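Local coordinates for protein fructosyl amine:oxygen oxidoreductase (Neosartorya fumigata, PDB 4WCT) that probably catalyses the oxidative deglycation of fructosyl amines (Amadori products), using bound FAD as the redox cofactor and oxygen as the electron acceptor, at residues Thr35-Tyr49 with Met393-Lys407. Residues are numbered along the deposited sequence; the frame is centred on the assembly and turned at random.
With FAD (flavin-adenine dinucleotide), chain C.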
ATOM      1  N   THR A  35      -3.542  -6.588  -3.928  1.00  8.20           N
ATOM      2  CA  THR A  35      -2.147  -6.368  -4.329  1.00  8.47           C
ATOM      3  C   THR A  35      -1.311  -7.610  -4.112  1.00  9.28           C
ATOM      4  O   THR A  35      -0.699  -8.145  -5.059  1.00 10.27           O
ATOM      5  CB  THR A  35      -1.503  -5.205  -3.558  1.00  8.68           C
ATOM      6  OG1 THR A  35      -2.376  -4.069  -3.530  1.00  9.29           O
ATOM      7  CG2 THR A  35      -0.178  -4.842  -4.187  1.00  9.86           C
ATOM      8  N   TRP A  36      -1.351  -8.125  -2.885  1.00  7.44           N
ATOM      9  CA  TRP A  36      -0.506  -9.237  -2.501  1.00  6.91           C
ATOM     10  C   TRP A  36      -1.087 -10.608  -2.836  1.00  7.87           C
ATOM     11  O   TRP A  36      -0.347 -11.519  -3.241  1.00  9.30           O
ATOM     12  CB  TRP A  36      -0.143  -9.166  -1.029  1.00  6.57           C
ATOM     13  CG  TRP A  36       0.722  -7.989  -0.624  1.00  6.71           C
ATOM     14  CD1 TRP A  36       1.169  -6.952  -1.429  1.00  7.49           C
ATOM     15  CD2 TRP A  36       1.379  -7.825   0.635  1.00  7.89           C
ATOM     16  NE1 TRP A  36       2.039  -6.135  -0.712  1.00  7.75           N
ATOM     17  CE2 TRP A  36       2.215  -6.679   0.533  1.00  8.61           C
ATOM     18  CE3 TRP A  36       1.380  -8.559   1.839  1.00  7.90           C
ATOM     19  CZ2 TRP A  36       2.988  -6.228   1.597  1.00  9.96           C
ATOM     20  CZ3 TRP A  36       2.181  -8.116   2.882  1.00  8.37           C
ATOM     21  CH2 TRP A  36       2.977  -6.971   2.749  1.00  8.75           C
ATOM     22  N   GLY A  37      -2.420 -10.688  -2.827  1.00  7.76           N
ATOM     23  CA  GLY A  37      -3.126 -11.906  -3.177  1.00  8.59           C
ATOM     24  C   GLY A  37      -2.990 -12.259  -4.630  1.00  8.77           C
ATOM     25  O   GLY A  37      -2.720 -13.416  -4.958  1.00  9.90           O
ATOM     26  N   CYS A  38      -3.081 -11.272  -5.517  1.00  9.12           N
ATOM     27  CA  CYS A  38      -2.910 -11.553  -6.933  1.00  9.27           C
ATOM     28  C   CYS A  38      -1.465 -11.879  -7.231  1.00  9.83           C
ATOM     29  O   CYS A  38      -1.204 -12.753  -8.057  1.00  9.80           O
ATOM     30  CB  CYS A  38      -3.421 -10.407  -7.811  1.00  9.88           C
ATOM     31  SG  CYS A  38      -5.215 -10.205  -7.820  1.00 12.35           S
ATOM     32  N   SER A  39      -0.523 -11.192  -6.580  1.00  9.16           N
ATOM     33  CA  SER A  39       0.884 -11.514  -6.777  1.00  8.49           C
ATOM     34  C   SER A  39       1.146 -12.943  -6.335  1.00  8.95           C
ATOM     35  O   SER A  39       1.862 -13.695  -7.006  1.00  9.83           O
ATOM     36  CB  SER A  39       1.795 -10.544  -6.022  1.00 10.57           C
ATOM     37  OG  SER A  39       3.180 -10.785  -6.261  1.00  9.76           O
ATOM     38  N   THR A  40       0.631 -13.304  -5.157  1.00  8.38           N
ATOM     39  CA  THR A  40       0.807 -14.651  -4.621  1.00  8.80           C
ATOM     40  C   THR A  40       0.204 -15.707  -5.563  1.00  8.79           C
ATOM     41  O   THR A  40       0.874 -16.688  -5.909  1.00  9.77           O
ATOM     42  CB  THR A  40       0.172 -14.754  -3.233  1.00 10.10           C
ATOM     43  OG1 THR A  40       0.829 -13.857  -2.327  1.00  9.48           O
ATOM     44  CG2 THR A  40       0.262 -16.172  -2.704  1.00 12.27           C
ATOM     45  N   ALA A  41      -0.972 -15.434  -6.109  1.00  8.46           N
ATOM     46  CA  ALA A  41      -1.634 -16.400  -6.993  1.00 10.29           C
ATOM     47  C   ALA A  41      -0.751 -16.626  -8.229  1.00  9.86           C
ATOM     48  O   ALA A  41      -0.547 -17.761  -8.677  1.00  9.90           O
ATOM     49  CB  ALA A  41      -2.992 -15.880  -7.403  1.00 11.13           C
ATOM     50  N   LEU A  42      -0.248 -15.543  -8.785  1.00  9.22           N
ATOM     51  CA  LEU A  42       0.620 -15.632  -9.959  1.00 10.33           C
ATOM     52  C   LEU A  42       1.883 -16.428  -9.686  1.00 10.47           C
ATOM     53  O   LEU A  42       2.236 -17.331 -10.456  1.00 10.71           O
ATOM     54  CB  LEU A  42       0.967 -14.243 -10.473  1.00 10.78           C
ATOM     55  CG  LEU A  42       1.978 -14.181 -11.623  1.00 10.30           C
ATOM     56  CD1 LEU A  42       1.342 -14.750 -12.873  1.00 12.91           C
ATOM     57  CD2 LEU A  42       2.310 -12.702 -11.767  1.00 11.79           C
ATOM     58  N   HIS A  43       2.553 -16.148  -8.578  1.00  9.09           N
ATOM     59  CA  HIS A  43       3.793 -16.855  -8.252  1.00  9.40           C
ATOM     60  C   HIS A  43       3.553 -18.334  -7.954  1.00 11.16           C
ATOM     61  O   HIS A  43       4.324 -19.174  -8.414  1.00 11.39           O
ATOM     62  CB  HIS A  43       4.493 -16.198  -7.083  1.00 10.68           C
ATOM     63  CG  HIS A  43       5.269 -14.993  -7.466  1.00 10.46           C
ATOM     64  ND1 HIS A  43       6.628 -15.032  -7.684  1.00 12.33           N
ATOM     65  CD2 HIS A  43       4.894 -13.696  -7.624  1.00 10.57           C
ATOM     66  CE1 HIS A  43       7.046 -13.829  -8.027  1.00 13.81           C
ATOM     67  NE2 HIS A  43       6.016 -13.001  -8.008  1.00 11.91           N
ATOM     68  N   LEU A  44       2.434 -18.660  -7.307  1.00  9.79           N
ATOM     69  CA  LEU A  44       2.123 -20.080  -7.036  1.00 10.66           C
ATOM     70  C   LEU A  44       1.847 -20.806  -8.360  1.00 11.83           C
ATOM     71  O   LEU A  44       2.404 -21.885  -8.601  1.00 12.12           O
ATOM     72  CB  LEU A  44       0.911 -20.210  -6.128  1.00 11.47           C
ATOM     73  CG  LEU A  44       1.137 -19.803  -4.667  1.00 12.09           C
ATOM     74  CD1 LEU A  44      -0.169 -19.808  -3.902  1.00 13.40           C
ATOM     75  CD2 LEU A  44       2.184 -20.690  -3.998  1.00 13.13           C
ATOM     76  N   ALA A  45       1.099 -20.172  -9.249  1.00 10.92           N
ATOM     77  CA  ALA A  45       0.883 -20.756 -10.585  1.00 11.92           C
ATOM     78  C   ALA A  45       2.175 -20.980 -11.354  1.00 12.44           C
ATOM     79  O   ALA A  45       2.396 -22.057 -11.954  1.00 12.23           O
ATOM     80  CB  ALA A  45      -0.082 -19.925 -11.394  1.00 12.93           C
ATOM     81  N   ARG A  46       3.063 -20.004 -11.327  1.00 11.89           N
ATOM     82  CA  ARG A  46       4.345 -20.137 -12.018  1.00 12.86           C
ATOM     83  C   ARG A  46       5.186 -21.258 -11.426  1.00 13.27           C
ATOM     84  O   ARG A  46       5.984 -21.863 -12.143  1.00 16.23           O
ATOM     85  CB  ARG A  46       5.132 -18.828 -11.975  1.00 12.13           C
ATOM     86  CG  ARG A  46       4.531 -17.761 -12.874  1.00 12.09           C
ATOM     87  CD  ARG A  46       5.281 -16.447 -12.747  1.00 14.24           C
ATOM     88  NE  ARG A  46       4.911 -15.497 -13.776  1.00 13.07           N
ATOM     89  CZ  ARG A  46       5.288 -14.225 -13.759  1.00 12.96           C
ATOM     90  NH1 ARG A  46       6.015 -13.779 -12.751  1.00 12.45           N
ATOM     91  NH2 ARG A  46       4.934 -13.410 -14.743  1.00 14.05           N
ATOM     92  N   ARG A  47       5.062 -21.488 -10.126  1.00 13.46           N
ATOM     93  CA  ARG A  47       5.808 -22.536  -9.442  1.00 13.51           C
ATOM     94  C   ARG A  47       5.189 -23.920  -9.637  1.00 16.58           C
ATOM     95  O   ARG A  47       5.727 -24.904  -9.116  1.00 17.83           O
ATOM     96  CB  ARG A  47       5.924 -22.228  -7.949  1.00 15.21           C
ATOM     97  CG  ARG A  47       6.929 -21.127  -7.681  1.00 17.38           C
ATOM     98  CD  ARG A  47       7.044 -20.775  -6.215  1.00 19.06           C
ATOM     99  NE  ARG A  47       7.773 -19.540  -6.083  1.00 16.64           N
ATOM    100  CZ  ARG A  47       8.530 -19.215  -5.036  1.00 15.61           C
ATOM    101  NH1 ARG A  47       8.611 -20.006  -3.966  1.00 15.06           N
ATOM    102  NH2 ARG A  47       9.097 -18.018  -5.009  1.00 17.40           N
ATOM    103  N   GLY A  48       4.049 -23.977 -10.305  1.00 13.90           N
ATOM    104  CA  GLY A  48       3.426 -25.249 -10.696  1.00 16.52           C
ATOM    105  C   GLY A  48       2.384 -25.777  -9.718  1.00 16.06           C
ATOM    106  O   GLY A  48       2.067 -26.984  -9.716  1.00 16.89           O
ATOM    107  N   TYR A  49       1.916 -24.918  -8.808  1.00 15.54           N
ATOM    108  CA  TYR A  49       0.825 -25.281  -7.933  1.00 15.08           C
ATOM    109  C   TYR A  49      -0.464 -25.294  -8.710  1.00 16.52           C
ATOM    110  O   TYR A  49      -0.892 -24.270  -9.242  1.00 18.62           O
ATOM    111  CB  TYR A  49       0.709 -24.330  -6.731  1.00 15.70           C
ATOM    112  CG  TYR A  49       1.816 -24.455  -5.727  1.00 13.53           C
ATOM    113  CD1 TYR A  49       3.031 -23.828  -5.917  1.00 13.31           C
ATOM    114  CD2 TYR A  49       1.680 -25.273  -4.616  1.00 14.60           C
ATOM    115  CE1 TYR A  49       4.025 -23.896  -4.962  1.00 14.54           C
ATOM    116  CE2 TYR A  49       2.665 -25.350  -3.672  1.00 16.88           C
ATOM    117  CZ  TYR A  49       3.854 -24.716  -3.873  1.00 17.81           C
ATOM    118  OH  TYR A  49       4.839 -24.879  -2.943  1.00 19.79           O
ATOM    119  N   MET A 393       4.450  -5.255  -5.527  1.00  8.26           N
ATOM    120  CA  MET A 393       3.528  -6.135  -6.252  1.00  7.79           C
ATOM    121  C   MET A 393       4.198  -7.236  -7.076  1.00  8.18           C
ATOM    122  O   MET A 393       3.717  -8.361  -7.074  1.00  9.26           O
ATOM    123  CB  MET A 393       2.576  -5.351  -7.142  1.00  9.00           C
ATOM    124  CG  MET A 393       1.376  -6.166  -7.593  1.00  9.34           C
ATOM    125  SD  MET A 393       0.393  -5.338  -8.860  1.00 11.02           S
ATOM    126  CE  MET A 393      -0.163  -3.920  -7.929  1.00 12.11           C
ATOM    127  N   PRO A 394       5.262  -6.902  -7.847  1.00  8.91           N
ATOM    128  CA  PRO A 394       5.772  -7.927  -8.776  1.00  9.20           C
ATOM    129  C   PRO A 394       6.382  -9.134  -8.044  1.00 10.02           C
ATOM    130  O   PRO A 394       6.344 -10.243  -8.583  1.00  9.62           O
ATOM    131  CB  PRO A 394       6.865  -7.197  -9.549  1.00  9.65           C
ATOM    132  CG  PRO A 394       6.550  -5.744  -9.402  1.00 10.27           C
ATOM    133  CD  PRO A 394       5.971  -5.625  -8.011  1.00  8.98           C
ATOM    134  N   THR A 395       6.923  -8.922  -6.850  1.00  8.84           N
ATOM    135  CA  THR A 395       7.796  -9.884  -6.190  1.00  8.85           C
ATOM    136  C   THR A 395       7.259 -10.358  -4.852  1.00  9.43           C
ATOM    137  O   THR A 395       7.720 -11.350  -4.329  1.00  8.86           O
ATOM    138  CB  THR A 395       9.210  -9.280  -5.976  1.00  9.10           C
ATOM    139  OG1 THR A 395       9.084  -7.885  -5.591  1.00  9.70           O
ATOM    140  CG2 THR A 395       9.998  -9.379  -7.247  1.00 10.24           C
ATOM    141  N   ILE A 396       6.276  -9.648  -4.296  1.00  8.18           N
ATOM    142  CA  ILE A 396       5.822 -10.003  -2.947  1.00  9.80           C
ATOM    143  C   ILE A 396       5.221 -11.422  -2.895  1.00  9.27           C
ATOM    144  O   ILE A 396       5.471 -12.181  -1.947  1.00  8.21           O
ATOM    145  CB  ILE A 396       4.846  -8.952  -2.384  1.00  9.81           C
ATOM    146  CG1 ILE A 396       4.724  -9.118  -0.855  1.00  9.67           C
ATOM    147  CG2 ILE A 396       3.519  -9.054  -3.095  1.00  9.88           C
ATOM    148  CD1 ILE A 396       5.900  -8.590  -0.080  1.00 10.18           C
ATOM    149  N   GLY A 397       4.569 -11.841  -3.974  1.00  8.71           N
ATOM    150  CA  GLY A 397       4.093 -13.205  -4.071  1.00 11.42           C
ATOM    151  C   GLY A 397       5.200 -14.236  -4.039  1.00 11.09           C
ATOM    152  O   GLY A 397       4.977 -15.360  -3.597  1.00  9.86           O
ATOM    153  N   GLY A 398       6.398 -13.897  -4.529  1.00  9.41           N
ATOM    154  CA  GLY A 398       7.510 -14.851  -4.423  1.00 11.72           C
ATOM    155  C   GLY A 398       8.001 -15.007  -2.997  1.00 10.59           C
ATOM    156  O   GLY A 398       8.390 -16.097  -2.586  1.00 11.50           O
ATOM    157  N   PHE A 399       8.149 -13.890  -2.292  1.00  9.92           N
ATOM    158  CA  PHE A 399       8.463 -13.946  -0.866  1.00  9.76           C
ATOM    159  C   PHE A 399       7.399 -14.695  -0.087  1.00  9.46           C
ATOM    160  O   PHE A 399       7.722 -15.541   0.780  1.00 10.08           O
ATOM    161  CB  PHE A 399       8.647 -12.545  -0.288  1.00 10.26           C
ATOM    162  CG  PHE A 399       9.851 -11.860  -0.788  1.00 11.10           C
ATOM    163  CD1 PHE A 399      11.111 -12.195  -0.302  1.00 13.68           C
ATOM    164  CD2 PHE A 399       9.744 -10.870  -1.753  1.00 12.53           C
ATOM    165  CE1 PHE A 399      12.251 -11.554  -0.781  1.00 14.85           C
ATOM    166  CE2 PHE A 399      10.876 -10.232  -2.228  1.00 11.55           C
ATOM    167  CZ  PHE A 399      12.122 -10.530  -1.707  1.00 15.26           C
ATOM    168  N   ILE A 400       6.121 -14.443  -0.409  1.00  9.27           N
ATOM    169  CA  ILE A 400       5.030 -15.150   0.268  1.00  8.85           C
ATOM    170  C   ILE A 400       5.053 -16.671  -0.050  1.00  9.01           C
ATOM    171  O   ILE A 400       4.942 -17.506   0.866  1.00 11.58           O
ATOM    172  CB  ILE A 400       3.668 -14.534  -0.104  1.00  7.93           C
ATOM    173  CG1 ILE A 400       3.545 -13.102   0.474  1.00  9.07           C
ATOM    174  CG2 ILE A 400       2.518 -15.411   0.396  1.00  9.13           C
ATOM    175  CD1 ILE A 400       2.528 -12.228  -0.208  1.00  8.47           C
ATOM    176  N   ALA A 401       5.248 -17.029  -1.314  1.00 10.34           N
ATOM    177  CA  ALA A 401       5.400 -18.448  -1.691  1.00 11.19           C
ATOM    178  C   ALA A 401       6.615 -19.099  -0.997  1.00 13.26           C
ATOM    179  O   ALA A 401       6.554 -20.279  -0.561  1.00 12.06           O
ATOM    180  CB  ALA A 401       5.482 -18.596  -3.192  1.00 12.35           C
ATOM    181  N   ASP A 402       7.701 -18.343  -0.859  1.00 11.89           N
ATOM    182  CA  ASP A 402       8.891 -18.833  -0.178  1.00 12.75           C
ATOM    183  C   ASP A 402       8.584 -19.130   1.294  1.00 13.94           C
ATOM    184  O   ASP A 402       9.006 -20.139   1.849  1.00 12.95           O
ATOM    185  CB  ASP A 402      10.042 -17.811  -0.228  1.00 13.60           C
ATOM    186  CG  ASP A 402      10.782 -17.764  -1.562  1.00 16.84           C
ATOM    187  OD1 ASP A 402      10.542 -18.612  -2.478  1.00 16.54           O
ATOM    188  OD2 ASP A 402      11.607 -16.834  -1.710  1.00 19.28           O
ATOM    189  N   ALA A 403       7.853 -18.238   1.939  1.00 12.31           N
ATOM    190  CA  ALA A 403       7.435 -18.468   3.314  1.00 12.35           C
ATOM    191  C   ALA A 403       6.510 -19.701   3.433  1.00 13.67           C
ATOM    192  O   ALA A 403       6.635 -20.491   4.369  1.00 13.41           O
ATOM    193  CB  ALA A 403       6.742 -17.225   3.838  1.00 13.68           C
ATOM    194  N   LEU A 404       5.616 -19.895   2.463  1.00 11.89           N
ATOM    195  CA  LEU A 404       4.771 -21.084   2.418  1.00 13.29           C
ATOM    196  C   LEU A 404       5.634 -22.350   2.337  1.00 13.96           C
ATOM    197  O   LEU A 404       5.348 -23.355   3.009  1.00 16.75           O
ATOM    198  CB  LEU A 404       3.839 -21.052   1.211  1.00 12.90           C
ATOM    199  CG  LEU A 404       2.762 -22.136   1.127  1.00 14.63           C
ATOM    200  CD1 LEU A 404       1.649 -21.931   2.150  1.00 14.63           C
ATOM    201  CD2 LEU A 404       2.185 -22.231  -0.276  1.00 15.36           C
ATOM    202  N   GLU A 405       6.744 -22.234   1.630  1.00 13.44           N
ATOM    203  CA  GLU A 405       7.653 -23.354   1.405  1.00 14.37           C
ATOM    204  C   GLU A 405       8.792 -23.424   2.425  1.00 17.60           C
ATOM    205  O   GLU A 405       9.730 -24.203   2.245  1.00 16.24           O
ATOM    206  CB  GLU A 405       8.217 -23.271  -0.007  1.00 15.22           C
ATOM    207  CG  GLU A 405       7.177 -23.426  -1.099  1.00 14.54           C
ATOM    208  CD  GLU A 405       7.698 -23.169  -2.514  1.00 19.16           C
ATOM    209  OE1 GLU A 405       8.874 -22.814  -2.689  1.00 25.49           O
ATOM    210  OE2 GLU A 405       6.971 -23.457  -3.467  1.00 21.67           O
ATOM    211  N   SER A 406       8.674 -22.662   3.510  1.00 16.38           N
ATOM    212  CA  SER A 406       9.653 -22.638   4.606  1.00 17.87           C
ATOM    213  C   SER A 406      11.044 -22.290   4.144  1.00 18.49           C
ATOM    214  O   SER A 406      12.021 -22.843   4.630  1.00 18.66           O
ATOM    215  CB  SER A 406       9.669 -23.993   5.338  1.00 19.52           C
ATOM    216  OG  SER A 406       8.431 -24.202   5.978  1.00 20.53           O
ATOM    217  N   LYS A 407      11.157 -21.373   3.190  1.00 16.40           N
ATOM    218  CA  LYS A 407      12.459 -20.910   2.764  1.00 16.41           C
ATOM    219  C   LYS A 407      12.517 -19.408   2.511  1.00 14.84           C
ATOM    220  O   LYS A 407      13.250 -18.941   1.661  1.00 14.61           O
ATOM    221  CB  LYS A 407      12.867 -21.643   1.502  1.00 18.80           C
ATOM    222  CG  LYS A 407      11.875 -21.517   0.364  1.00 20.63           C
ATOM    223  CD  LYS A 407      12.193 -22.496  -0.764  1.00 29.90           C
ATOM    224  CE  LYS A 407      11.996 -21.837  -2.111  1.00 35.07           C
ATOM    225  NZ  LYS A 407      12.110 -22.831  -3.214  1.00 42.99           N
TER
HETATM  226  PA  FAD C 500      -5.175  -4.694  -0.726  1.00  7.84           P
HETATM  227  O1A FAD C 500      -4.492  -4.309  -2.006  1.00  7.95           O
HETATM  228  O2A FAD C 500      -6.046  -3.716  -0.002  1.00  8.24           O
HETATM  229  O5B FAD C 500      -6.002  -5.991  -1.048  1.00  7.42           O
HETATM  230  C5B FAD C 500      -6.785  -6.613  -0.018  1.00  8.02           C
HETATM  231  C4B FAD C 500      -7.856  -7.461  -0.695  1.00  8.76           C
HETATM  232  O4B FAD C 500      -8.525  -8.282   0.316  1.00  9.41           O
HETATM  233  C3B FAD C 500      -8.939  -6.654  -1.405  1.00  8.36           C
HETATM  234  O3B FAD C 500      -9.079  -7.027  -2.785  1.00  9.11           O
HETATM  235  C2B FAD C 500     -10.209  -6.974  -0.610  1.00  8.78           C
HETATM  236  O2B FAD C 500     -11.427  -6.911  -1.348  1.00  9.25           O
HETATM  237  C1B FAD C 500      -9.884  -8.356  -0.039  1.00  8.19           C
HETATM  238  N9A FAD C 500     -10.684  -8.657   1.168  1.00  9.37           N
HETATM  239  C8A FAD C 500     -11.060  -7.808   2.142  1.00  9.84           C
HETATM  240  N7A FAD C 500     -11.841  -8.441   3.048  1.00  9.02           N
HETATM  241  C5A FAD C 500     -11.876  -9.744   2.665  1.00  8.42           C
HETATM  242  C6A FAD C 500     -12.570 -10.935   3.139  1.00  8.17           C
HETATM  243  N6A FAD C 500     -13.327 -10.891   4.249  1.00  8.62           N
HETATM  244  N1A FAD C 500     -12.437 -12.057   2.401  1.00  8.53           N
HETATM  245  C2A FAD C 500     -11.674 -12.141   1.303  1.00  9.08           C
HETATM  246  N3A FAD C 500     -11.043 -11.070   0.792  1.00  8.95           N
HETATM  247  C4A FAD C 500     -11.128  -9.880   1.434  1.00  8.52           C
HETATM  248  N1  FAD C 500       2.286   1.665  -1.232  1.00  8.32           N
HETATM  249  C2  FAD C 500       3.394   1.896  -2.020  1.00  8.89           C
HETATM  250  O2  FAD C 500       4.183   0.965  -2.173  1.00  8.36           O
HETATM  251  N3  FAD C 500       3.552   3.041  -2.687  1.00  7.47           N
HETATM  252  C4  FAD C 500       2.717   4.088  -2.517  1.00  7.08           C
HETATM  253  O4  FAD C 500       2.836   5.194  -3.114  1.00  8.88           O
HETATM  254  C4X FAD C 500       1.542   3.926  -1.678  1.00  7.48           C
HETATM  255  N5  FAD C 500       0.664   4.948  -1.498  1.00  9.19           N
HETATM  256  C5X FAD C 500      -0.541   4.674  -0.911  1.00  9.76           C
HETATM  257  C6  FAD C 500      -1.566   5.615  -0.908  1.00  8.71           C
HETATM  258  C7  FAD C 500      -2.737   5.361  -0.220  1.00  8.32           C
HETATM  259  C7M FAD C 500      -3.843   6.352  -0.293  1.00  8.65           C
HETATM  260  C8  FAD C 500      -2.915   4.065   0.448  1.00  9.90           C
HETATM  261  C8M FAD C 500      -4.166   3.711   1.164  1.00  9.29           C
HETATM  262  C9  FAD C 500      -1.953   3.089   0.363  1.00  8.56           C
HETATM  263  C9A FAD C 500      -0.746   3.363  -0.246  1.00  9.08           C
HETATM  264  N10 FAD C 500       0.273   2.406  -0.252  1.00  7.40           N
HETATM  265  C10 FAD C 500       1.393   2.638  -1.053  1.00  7.50           C
HETATM  266  C1' FAD C 500       0.214   1.120   0.427  1.00  7.28           C
HETATM  267  C2' FAD C 500      -0.250  -0.010  -0.480  1.00  6.77           C
HETATM  268  O2' FAD C 500      -1.408   0.452  -1.161  1.00  7.83           O
HETATM  269  C3' FAD C 500      -0.576  -1.231   0.391  1.00  6.94           C
HETATM  270  O3' FAD C 500       0.492  -1.469   1.320  1.00  7.61           O
HETATM  271  C4' FAD C 500      -0.830  -2.481  -0.457  1.00  7.18           C
HETATM  272  O4' FAD C 500      -1.668  -2.146  -1.561  1.00  8.43           O
HETATM  273  C5' FAD C 500      -1.540  -3.503   0.421  1.00  7.16           C
HETATM  274  O5' FAD C 500      -1.742  -4.693  -0.340  1.00  7.03           O
HETATM  275  P   FAD C 500      -2.674  -5.861   0.254  1.00  7.80           P
HETATM  276  O1P FAD C 500      -2.739  -6.960  -0.783  1.00  8.31           O
HETATM  277  O2P FAD C 500      -2.183  -6.143   1.653  1.00  7.92           O
HETATM  278  O3P FAD C 500      -4.112  -5.157   0.363  1.00  6.52           O
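Thr40 and Gly397 mark the crossing of helices 35-46 and 393-404, whose axes approach to 7.0 Å at -65°. The Thr40 N to Gly397 CA distance is just 3.6 Å; with no side chain, Gly397 lets the backbones come this close beside Ser39 O and the His43 ring.

Polar bonds join residues 393-397 to helix 35-46. Ser39 OG, anti to its own backbone nitrogen (chi1 -176°), enters a hole formed by Met393, Pro394, Ile396 and Gly397; small enough to fit and able to bond both ways, this hydroxyl donates to Met393 O at 2.6 Å and accepts from Gly397 N at 2.9 Å. His43 suits its place by being flat with an in-plane N-H: one ring face lies over the Gly397-Gly398 peptide, while NE2 sends a nearly straight bond (172°) to Pro394 O at 2.8 Å.

Apolar packing lies on both sides of the glycine contact. Ile396 CG1 sits over the five-membered ring of Trp36 in a CH-pi contact, 3.8 Å from the centroid; FAD phosphate oxygens lie across the opposite face, and the indole NE1 is bonded to Gly389 O. Farther along, Leu44 CD2 meets Ala401 CB and Leu404 CD2.

Charge closes the far end. Arg47, long and extended from CG to NE, spreads its guanidinium over Ala401 CB and reaches Asp402 OD1 with both NH1 (2.8 Å) and NH2. NH1 also forms a salt bridge with Glu405 OE1, through a weak hydrogen bond, and Tyr49 OH donates to Glu405 OE2 at 2.6 Å.

The start of helix 35-46 is consistent with a Rossmann-type GxGxxG pattern: Thr35 N and Trp36 N donate to the FAD diphosphate, and Thr35 OG1 bonds FAD O1A and O4'. The contact thus changes in character along its length, from phosphate binding through close glycine packing to an ionic network.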